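Local structure of endo-alpha-mannosidase (Bacteroides thetaiotaomicron, 4ACY) at residues A[48-62]-A[86-100]. The protein hydrolyses internal alpha-mannosidic linkages as a family GH99 endo-alpha-mannosidase, an activity associated with N-glycan processing. Residues are numbered along the deposited sequence; the frame is centred on the assembly and turned at random.
Sequences NWYGNPSVDGEMKHW and IACNFYPELGTYSSN
Trp62 and Tyr97 lie at the heart of an aromatic, hydrogen-bonded contact between two loops of the GH99 barrel: 48-62, which follows the first barrel strand, 42-46, and 86-100, which leads into helix 102-115. The indole of Trp62 directs its edge at the face of Tyr97, planes at 78°, while NE1 donates almost straight, in the plane of the ring, to Tyr97 O at 2.8 Å. Thr96 CA makes a CH-pi contact over the five-membered ring, 3.7 Å from its centroid, and Tyr50 covers the opposite indole face. Pro92 CG lies 3.6 Å from Trp62 CH2, and Cys88 SG sits at the ring edge. Were Trp62 an alanine, a gap would probably open between Tyr50 and Thr96, and Tyr97 O would lose its indole donor. Around Asn52 and Ser99, small polar side chains suit because each can bond to backbone across the contact. With OG anti to its own carbonyl carbon (chi1 -65°), Ser99 brings its hydroxyl to Tyr50 N and accepts at 3.0 Å; Ser99 N returns a bond to Tyr50 O. Asn52 both caps the short helix 53-56 through OD1 and reaches Thr96 O with ND2 at 2.9 Å. Asp56 OD2 takes Ser98 OG on its syn lone pair (2.6 Å) and Asn52 N on its anti one. Beyond the contact, Tyr50 OH and Tyr97 OH both bond to Asn328, past the last barrel strand, 322-324, Tyr97 OH also bonding Glu337, while the Tyr97 ring touches Ile104 of helix 102-115.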
ATOM      1  N   ASN A  48      -9.013   2.278   1.625  1.00 15.18           N
ATOM      2  CA  ASN A  48     -10.455   2.450   1.440  1.00 15.39           C
ATOM      3  C   ASN A  48     -11.172   2.698   2.767  1.00 15.56           C
ATOM      4  O   ASN A  48     -12.356   2.352   2.961  1.00 15.88           O
ATOM      5  CB  ASN A  48     -11.036   1.247   0.696  1.00 15.90           C
ATOM      6  CG  ASN A  48     -11.001  -0.031   1.527  1.00 16.24           C
ATOM      7  OD1 ASN A  48     -10.259  -0.134   2.510  1.00 16.69           O
ATOM      8  ND2 ASN A  48     -11.822  -1.002   1.143  1.00 16.34           N
ATOM      9  N   TRP A  49     -10.457   3.348   3.671  1.00 15.60           N
ATOM     10  CA  TRP A  49     -10.928   3.485   5.037  1.00 15.72           C
ATOM     11  C   TRP A  49     -11.505   4.856   5.367  1.00 15.82           C
ATOM     12  O   TRP A  49     -11.851   5.098   6.510  1.00 16.29           O
ATOM     13  CB  TRP A  49      -9.838   3.075   6.041  1.00 15.94           C
ATOM     14  CG  TRP A  49      -8.516   3.796   5.947  1.00 15.94           C
ATOM     15  CD1 TRP A  49      -8.270   5.061   5.467  1.00 15.88           C
ATOM     16  CD2 TRP A  49      -7.260   3.286   6.392  1.00 15.93           C
ATOM     17  NE1 TRP A  49      -6.920   5.362   5.590  1.00 15.57           N
ATOM     18  CE2 TRP A  49      -6.285   4.288   6.165  1.00 16.30           C
ATOM     19  CE3 TRP A  49      -6.866   2.077   6.995  1.00 16.72           C
ATOM     20  CZ2 TRP A  49      -4.933   4.111   6.496  1.00 16.00           C
ATOM     21  CZ3 TRP A  49      -5.526   1.899   7.326  1.00 16.40           C
ATOM     22  CH2 TRP A  49      -4.573   2.909   7.075  1.00 17.03           C
ATOM     23  N   TYR A  50     -11.658   5.714   4.358  1.00 15.73           N
ATOM     24  CA  TYR A  50     -12.075   7.097   4.596  1.00 15.76           C
ATOM     25  C   TYR A  50     -13.584   7.191   4.545  1.00 16.69           C
ATOM     26  O   TYR A  50     -14.220   6.503   3.766  1.00 16.86           O
ATOM     27  CB  TYR A  50     -11.441   8.042   3.580  1.00 15.32           C
ATOM     28  CG  TYR A  50      -9.931   8.026   3.660  1.00 14.92           C
ATOM     29  CD1 TYR A  50      -9.265   8.649   4.716  1.00 15.19           C
ATOM     30  CD2 TYR A  50      -9.174   7.358   2.702  1.00 15.07           C
ATOM     31  CE1 TYR A  50      -7.881   8.619   4.811  1.00 14.81           C
ATOM     32  CE2 TYR A  50      -7.788   7.337   2.776  1.00 14.78           C
ATOM     33  CZ  TYR A  50      -7.154   7.944   3.844  1.00 15.24           C
ATOM     34  OH  TYR A  50      -5.788   7.884   3.915  1.00 14.98           O
ATOM     35  N   GLY A  51     -14.160   8.042   5.387  1.00 17.25           N
ATOM     36  CA  GLY A  51     -15.609   8.167   5.429  1.00 17.74           C
ATOM     37  C   GLY A  51     -15.971   9.565   5.849  1.00 18.43           C
ATOM     38  O   GLY A  51     -15.156  10.246   6.456  1.00 18.41           O
ATOM     39  N   ASN A  52     -17.178  10.006   5.503  1.00 18.85           N
ATOM     40  CA  ASN A  52     -17.606  11.349   5.880  1.00 19.77           C
ATOM     41  C   ASN A  52     -19.093  11.365   6.245  1.00 20.39           C
ATOM     42  O   ASN A  52     -19.800  10.384   5.993  1.00 20.60           O
ATOM     43  CB  ASN A  52     -17.237  12.382   4.786  1.00 19.65           C
ATOM     44  CG  ASN A  52     -17.929  12.125   3.451  1.00 19.67           C
ATOM     45  OD1 ASN A  52     -19.027  11.586   3.392  1.00 20.09           O
ATOM     46  ND2 ASN A  52     -17.279  12.532   2.370  1.00 20.07           N
ATOM     47  N   PRO A  53     -19.565  12.461   6.874  1.00 21.50           N
ATOM     48  CA  PRO A  53     -20.958  12.516   7.312  1.00 22.51           C
ATOM     49  C   PRO A  53     -21.973  12.391   6.174  1.00 23.18           C
ATOM     50  O   PRO A  53     -22.997  11.735   6.343  1.00 23.52           O
ATOM     51  CB  PRO A  53     -21.044  13.900   7.964  1.00 22.33           C
ATOM     52  CG  PRO A  53     -19.642  14.115   8.501  1.00 22.40           C
ATOM     53  CD  PRO A  53     -18.778  13.591   7.402  1.00 21.30           C
ATOM     54  N   SER A  54     -21.673  13.002   5.030  1.00 24.29           N
ATOM     55  CA  SER A  54     -22.552  12.964   3.868  1.00 25.62           C
ATOM     56  C   SER A  54     -22.827  11.554   3.340  1.00 26.26           C
ATOM     57  O   SER A  54     -23.967  11.220   3.020  1.00 26.08           O
ATOM     58  CB  SER A  54     -21.983  13.842   2.754  1.00 26.30           C
ATOM     59  OG  SER A  54     -22.763  13.716   1.584  1.00 28.39           O
ATOM     60  N   VAL A  55     -21.779  10.733   3.245  1.00 25.62           N
ATOM     61  CA  VAL A  55     -21.906   9.404   2.652  1.00 25.76           C
ATOM     62  C   VAL A  55     -22.062   8.318   3.707  1.00 26.23           C
ATOM     63  O   VAL A  55     -22.805   7.358   3.505  1.00 27.10           O
ATOM     64  CB  VAL A  55     -20.708   9.082   1.736  1.00 25.47           C
ATOM     65  CG1 VAL A  55     -20.844   7.681   1.106  1.00 25.26           C
ATOM     66  CG2 VAL A  55     -20.573  10.143   0.660  1.00 25.45           C
ATOM     67  N   ASP A  56     -21.373   8.481   4.833  1.00 26.34           N
ATOM     68  CA  ASP A  56     -21.242   7.412   5.825  1.00 26.68           C
ATOM     69  C   ASP A  56     -21.887   7.748   7.165  1.00 27.19           C
ATOM     70  O   ASP A  56     -21.976   6.890   8.048  1.00 27.98           O
ATOM     71  CB  ASP A  56     -19.761   7.075   6.017  1.00 26.60           C
ATOM     72  CG  ASP A  56     -19.057   6.834   4.694  1.00 26.55           C
ATOM     73  OD1 ASP A  56     -19.276   5.755   4.094  1.00 27.42           O
ATOM     74  OD2 ASP A  56     -18.328   7.736   4.237  1.00 25.16           O
ATOM     75  N   GLY A  57     -22.318   8.996   7.320  1.00 27.16           N
ATOM     76  CA  GLY A  57     -22.962   9.433   8.554  1.00 28.78           C
ATOM     77  C   GLY A  57     -22.023   9.855   9.669  1.00 29.66           C
ATOM     78  O   GLY A  57     -22.475  10.329  10.712  1.00 30.89           O
ATOM     79  N   GLU A  58     -20.720   9.670   9.470  1.00 28.65           N
ATOM     80  CA  GLU A  58     -19.713  10.128  10.433  1.00 28.60           C
ATOM     81  C   GLU A  58     -18.375  10.260   9.712  1.00 27.01           C
ATOM     82  O   GLU A  58     -18.183   9.631   8.662  1.00 26.86           O
ATOM     83  CB  GLU A  58     -19.583   9.141  11.602  1.00 31.35           C
ATOM     84  CG  GLU A  58     -18.923   7.802  11.215  1.00 33.41           C
ATOM     85  CD  GLU A  58     -19.169   6.683  12.214  1.00 35.89           C
ATOM     86  OE1 GLU A  58     -19.349   6.967  13.422  1.00 38.04           O
ATOM     87  OE2 GLU A  58     -19.177   5.507  11.778  1.00 36.95           O
HETATM   88  N   MSE A  59     -17.469  11.078  10.251  1.00 24.80           N
HETATM   89  CA  MSE A  59     -16.086  11.110   9.748  1.00 23.56           C
HETATM   90  C   MSE A  59     -15.440   9.781  10.092  1.00 22.97           C
HETATM   91  O   MSE A  59     -15.614   9.265  11.196  1.00 22.40           O
HETATM   92  CB  MSE A  59     -15.240  12.216  10.391  1.00 23.89           C
HETATM   93  CG  MSE A  59     -15.428  13.596   9.834  1.00 24.01           C
HETATM   94 SE   MSE A  59     -15.048  13.750   7.930  1.00 22.96          SE
HETATM   95  CE  MSE A  59     -15.678  15.604   7.681  1.00 24.18           C
ATOM     96  N   LYS A  60     -14.714   9.224   9.134  1.00 22.34           N
ATOM     97  CA  LYS A  60     -13.914   8.036   9.376  1.00 21.89           C
ATOM     98  C   LYS A  60     -12.519   8.309   8.861  1.00 20.03           C
ATOM     99  O   LYS A  60     -12.328   8.709   7.717  1.00 19.58           O
ATOM    100  CB  LYS A  60     -14.515   6.812   8.681  1.00 23.49           C
ATOM    101  CG  LYS A  60     -15.900   6.441   9.147  1.00 25.65           C
ATOM    102  CD  LYS A  60     -16.376   5.182   8.426  1.00 27.46           C
ATOM    103  CE  LYS A  60     -17.792   4.792   8.853  1.00 29.24           C
ATOM    104  NZ  LYS A  60     -18.455   3.928   7.814  1.00 31.94           N
ATOM    105  N   HIS A  61     -11.539   8.098   9.728  1.00 19.32           N
ATOM    106  CA  HIS A  61     -10.117   8.318   9.416  1.00 18.43           C
ATOM    107  C   HIS A  61      -9.630   9.767   9.275  1.00 18.26           C
ATOM    108  O   HIS A  61      -8.515  10.090   9.714  1.00 17.76           O
ATOM    109  CB  HIS A  61      -9.638   7.421   8.267  1.00 18.23           C
ATOM    110  CG  HIS A  61      -9.174   6.079   8.736  1.00 18.36           C
ATOM    111  ND1 HIS A  61      -7.846   5.798   8.978  1.00 18.03           N
ATOM    112  CD2 HIS A  61      -9.865   4.959   9.063  1.00 18.48           C
ATOM    113  CE1 HIS A  61      -7.736   4.553   9.416  1.00 18.45           C
ATOM    114  NE2 HIS A  61      -8.945   4.022   9.478  1.00 18.70           N
ATOM    115  N   TRP A  62     -10.435  10.642   8.672  1.00 17.28           N
ATOM    116  CA  TRP A  62     -10.104  12.066   8.695  1.00 18.12           C
ATOM    117  C   TRP A  62     -10.124  12.552  10.135  1.00 18.77           C
ATOM    118  O   TRP A  62      -9.403  13.481  10.492  1.00 19.23           O
ATOM    119  CB  TRP A  62     -11.066  12.888   7.823  1.00 16.35           C
ATOM    120  CG  TRP A  62     -11.155  12.380   6.422  1.00 16.08           C
ATOM    121  CD1 TRP A  62     -12.270  11.880   5.800  1.00 15.89           C
ATOM    122  CD2 TRP A  62     -10.096  12.321   5.450  1.00 15.26           C
ATOM    123  NE1 TRP A  62     -11.967  11.515   4.514  1.00 15.53           N
ATOM    124  CE2 TRP A  62     -10.642  11.759   4.277  1.00 15.05           C
ATOM    125  CE3 TRP A  62      -8.731  12.651   5.471  1.00 15.50           C
ATOM    126  CZ2 TRP A  62      -9.889  11.556   3.119  1.00 15.24           C
ATOM    127  CZ3 TRP A  62      -7.975  12.453   4.322  1.00 15.26           C
ATOM    128  CH2 TRP A  62      -8.554  11.890   3.160  1.00 15.10           C
ATOM    129  N   ILE A  86      -7.944  18.053   9.882  1.00 18.03           N
ATOM    130  CA  ILE A  86      -7.977  16.640   9.505  1.00 17.94           C
ATOM    131  C   ILE A  86      -6.646  15.913   9.774  1.00 17.41           C
ATOM    132  O   ILE A  86      -5.583  16.535   9.846  1.00 16.91           O
ATOM    133  CB  ILE A  86      -8.445  16.430   8.033  1.00 18.26           C
ATOM    134  CG1 ILE A  86      -7.433  16.998   7.031  1.00 18.43           C
ATOM    135  CG2 ILE A  86      -9.868  17.031   7.813  1.00 18.44           C
ATOM    136  CD1 ILE A  86      -7.703  16.530   5.588  1.00 18.08           C
ATOM    137  N   ALA A  87      -6.729  14.589   9.901  1.00 17.29           N
ATOM    138  CA  ALA A  87      -5.622  13.778  10.424  1.00 17.48           C
ATOM    139  C   ALA A  87      -4.524  13.436   9.405  1.00 17.38           C
ATOM    140  O   ALA A  87      -4.213  12.254   9.158  1.00 16.92           O
ATOM    141  CB  ALA A  87      -6.173  12.513  11.055  1.00 17.61           C
ATOM    142  N   CYS A  88      -3.941  14.478   8.827  1.00 17.21           N
ATOM    143  CA  CYS A  88      -2.869  14.354   7.854  1.00 17.04           C
ATOM    144  C   CYS A  88      -2.149  15.682   7.702  1.00 16.78           C
ATOM    145  O   CYS A  88      -2.721  16.739   8.010  1.00 16.56           O
ATOM    146  CB  CYS A  88      -3.392  13.847   6.498  1.00 17.95           C
ATOM    147  SG  CYS A  88      -5.008  14.480   6.039  1.00 19.24           S
ATOM    148  N   ASN A  89      -0.894  15.632   7.258  1.00 15.91           N
ATOM    149  CA  ASN A  89      -0.093  16.841   7.114  1.00 16.41           C
ATOM    150  C   ASN A  89      -0.291  17.553   5.773  1.00 16.31           C
ATOM    151  O   ASN A  89       0.105  18.706   5.622  1.00 16.81           O
ATOM    152  CB  ASN A  89       1.386  16.537   7.299  1.00 16.19           C
ATOM    153  CG  ASN A  89       1.748  16.275   8.757  1.00 16.54           C
ATOM    154  OD1 ASN A  89       2.401  17.115   9.421  1.00 17.24           O
ATOM    155  ND2 ASN A  89       1.313  15.139   9.273  1.00 15.34           N
ATOM    156  N   PHE A  90      -0.835  16.827   4.799  1.00 16.23           N
ATOM    157  CA  PHE A  90      -1.245  17.410   3.506  1.00 15.87           C
ATOM    158  C   PHE A  90      -2.769  17.423   3.462  1.00 16.31           C
ATOM    159  O   PHE A  90      -3.420  16.791   4.291  1.00 16.71           O
ATOM    160  CB  PHE A  90      -0.712  16.542   2.349  1.00 16.28           C
ATOM    161  CG  PHE A  90       0.789  16.583   2.167  1.00 16.07           C
ATOM    162  CD1 PHE A  90       1.632  15.736   2.895  1.00 15.96           C
ATOM    163  CD2 PHE A  90       1.367  17.447   1.232  1.00 16.43           C
ATOM    164  CE1 PHE A  90       3.028  15.755   2.705  1.00 16.12           C
ATOM    165  CE2 PHE A  90       2.752  17.481   1.030  1.00 16.26           C
ATOM    166  CZ  PHE A  90       3.597  16.635   1.773  1.00 17.06           C
ATOM    167  N   TYR A  91      -3.354  18.119   2.482  1.00 16.02           N
ATOM    168  CA  TYR A  91      -4.804  18.214   2.399  1.00 16.62           C
ATOM    169  C   TYR A  91      -5.256  17.746   1.011  1.00 16.12           C
ATOM    170  O   TYR A  91      -4.755  18.256   0.002  1.00 16.04           O
ATOM    171  CB  TYR A  91      -5.261  19.660   2.653  1.00 17.17           C
ATOM    172  CG  TYR A  91      -6.736  19.762   2.903  1.00 18.11           C
ATOM    173  CD1 TYR A  91      -7.642  19.830   1.843  1.00 18.76           C
ATOM    174  CD2 TYR A  91      -7.242  19.756   4.203  1.00 18.91           C
ATOM    175  CE1 TYR A  91      -9.011  19.885   2.075  1.00 19.45           C
ATOM    176  CE2 TYR A  91      -8.606  19.811   4.443  1.00 19.48           C
ATOM    177  CZ  TYR A  91      -9.480  19.879   3.369  1.00 20.06           C
ATOM    178  OH  TYR A  91     -10.835  19.932   3.595  1.00 22.51           O
ATOM    179  N   PRO A  92      -6.199  16.789   0.947  1.00 16.50           N
ATOM    180  CA  PRO A  92      -6.567  16.257  -0.378  1.00 16.45           C
ATOM    181  C   PRO A  92      -7.305  17.247  -1.293  1.00 16.89           C
ATOM    182  O   PRO A  92      -8.177  18.001  -0.836  1.00 16.94           O
ATOM    183  CB  PRO A  92      -7.530  15.120  -0.045  1.00 16.55           C
ATOM    184  CG  PRO A  92      -7.178  14.695   1.369  1.00 16.61           C
ATOM    185  CD  PRO A  92      -6.868  16.043   2.031  1.00 16.41           C
ATOM    186  N   GLU A  93      -6.979  17.189  -2.577  1.00 17.54           N
ATOM    187  CA  GLU A  93      -7.769  17.882  -3.588  1.00 18.20           C
ATOM    188  C   GLU A  93      -9.254  17.519  -3.459  1.00 18.59           C
ATOM    189  O   GLU A  93     -10.136  18.388  -3.585  1.00 19.05           O
ATOM    190  CB  GLU A  93      -7.259  17.545  -4.986  1.00 18.97           C
ATOM    191  CG  GLU A  93      -8.039  18.316  -6.054  1.00 19.72           C
ATOM    192  CD  GLU A  93      -7.736  17.896  -7.471  1.00 21.13           C
ATOM    193  OE1 GLU A  93      -7.159  16.823  -7.700  1.00 20.79           O
ATOM    194  OE2 GLU A  93      -8.102  18.667  -8.378  1.00 22.63           O
ATOM    195  N   LEU A  94      -9.531  16.244  -3.181  1.00 18.10           N
ATOM    196  CA  LEU A  94     -10.915  15.761  -3.086  1.00 18.28           C
ATOM    197  C   LEU A  94     -11.563  15.969  -1.707  1.00 18.58           C
ATOM    198  O   LEU A  94     -12.684  15.517  -1.451  1.00 19.09           O
ATOM    199  CB  LEU A  94     -11.003  14.300  -3.556  1.00 18.41           C
ATOM    200  CG  LEU A  94     -10.594  14.068  -5.010  1.00 19.31           C
ATOM    201  CD1 LEU A  94     -10.700  12.595  -5.341  1.00 18.78           C
ATOM    202  CD2 LEU A  94     -11.475  14.858  -5.979  1.00 19.55           C
ATOM    203  N   GLY A  95     -10.854  16.670  -0.830  1.00 18.38           N
ATOM    204  CA  GLY A  95     -11.355  17.008   0.496  1.00 18.43           C
ATOM    205  C   GLY A  95     -11.441  15.808   1.411  1.00 18.78           C
ATOM    206  O   GLY A  95     -10.706  14.825   1.226  1.00 19.44           O
ATOM    207  N   THR A  96     -12.344  15.888   2.381  1.00 18.90           N
ATOM    208  CA  THR A  96     -12.590  14.786   3.321  1.00 18.55           C
ATOM    209  C   THR A  96     -13.530  13.803   2.676  1.00 18.17           C
ATOM    210  O   THR A  96     -14.709  13.708   3.023  1.00 19.29           O
ATOM    211  CB  THR A  96     -13.141  15.272   4.686  1.00 18.98           C
ATOM    212  OG1 THR A  96     -14.274  16.152   4.485  1.00 19.10           O
ATOM    213  CG2 THR A  96     -12.053  15.994   5.440  1.00 19.29           C
ATOM    214  N   TYR A  97     -12.998  13.073   1.703  1.00 17.93           N
ATOM    215  CA  TYR A  97     -13.826  12.218   0.884  1.00 17.84           C
ATOM    216  C   TYR A  97     -14.213  10.908   1.531  1.00 18.35           C
ATOM    217  O   TYR A  97     -13.591  10.468   2.500  1.00 18.31           O
ATOM    218  CB  TYR A  97     -13.162  11.941  -0.448  1.00 17.14           C
ATOM    219  CG  TYR A  97     -11.808  11.242  -0.416  1.00 17.04           C
ATOM    220  CD1 TYR A  97     -11.718   9.851  -0.233  1.00 16.86           C
ATOM    221  CD2 TYR A  97     -10.634  11.950  -0.671  1.00 16.87           C
ATOM    222  CE1 TYR A  97     -10.486   9.203  -0.265  1.00 16.66           C
ATOM    223  CE2 TYR A  97      -9.402  11.305  -0.723  1.00 16.69           C
ATOM    224  CZ  TYR A  97      -9.339   9.931  -0.519  1.00 16.80           C
ATOM    225  OH  TYR A  97      -8.109   9.306  -0.577  1.00 16.35           O
ATOM    226  N   SER A  98     -15.243  10.276   0.974  1.00 18.67           N
ATOM    227  CA  SER A  98     -15.620   8.934   1.409  1.00 19.05           C
ATOM    228  C   SER A  98     -15.136   7.885   0.418  1.00 18.89           C
ATOM    229  O   SER A  98     -15.333   8.011  -0.790  1.00 18.95           O
ATOM    230  CB  SER A  98     -17.124   8.779   1.534  1.00 19.53           C
ATOM    231  OG  SER A  98     -17.458   7.410   1.759  1.00 20.24           O
ATOM    232  N   SER A  99     -14.554   6.819   0.953  1.00 19.32           N
ATOM    233  CA  SER A  99     -14.141   5.675   0.146  1.00 19.10           C
ATOM    234  C   SER A  99     -15.347   4.933  -0.434  1.00 20.09           C
ATOM    235  O   SER A  99     -15.202   4.136  -1.362  1.00 19.90           O
ATOM    236  CB  SER A  99     -13.308   4.720   1.004  1.00 18.71           C
ATOM    237  OG  SER A  99     -12.092   5.329   1.416  1.00 17.45           O
ATOM    238  N   ASN A 100     -16.529   5.192   0.119  1.00 21.29           N
ATOM    239  CA  ASN A 100     -17.772   4.582  -0.370  1.00 22.28           C
ATOM    240  C   ASN A 100     -18.541   5.421  -1.368  1.00 22.50           C
ATOM    241  O   ASN A 100     -19.686   5.093  -1.696  1.00 23.15           O
ATOM    242  CB  ASN A 100     -18.681   4.210   0.804  1.00 23.92           C
ATOM    243  CG  ASN A 100     -18.003   3.274   1.763  1.00 25.13           C
ATOM    244  OD1 ASN A 100     -17.997   3.501   2.977  1.00 27.14           O
ATOM    245  ND2 ASN A 100     -17.370   2.235   1.220  1.00 24.75           N
TER
HETATM  246  O   HOH W   1     -17.026  11.809  -0.784  1.00 20.48           O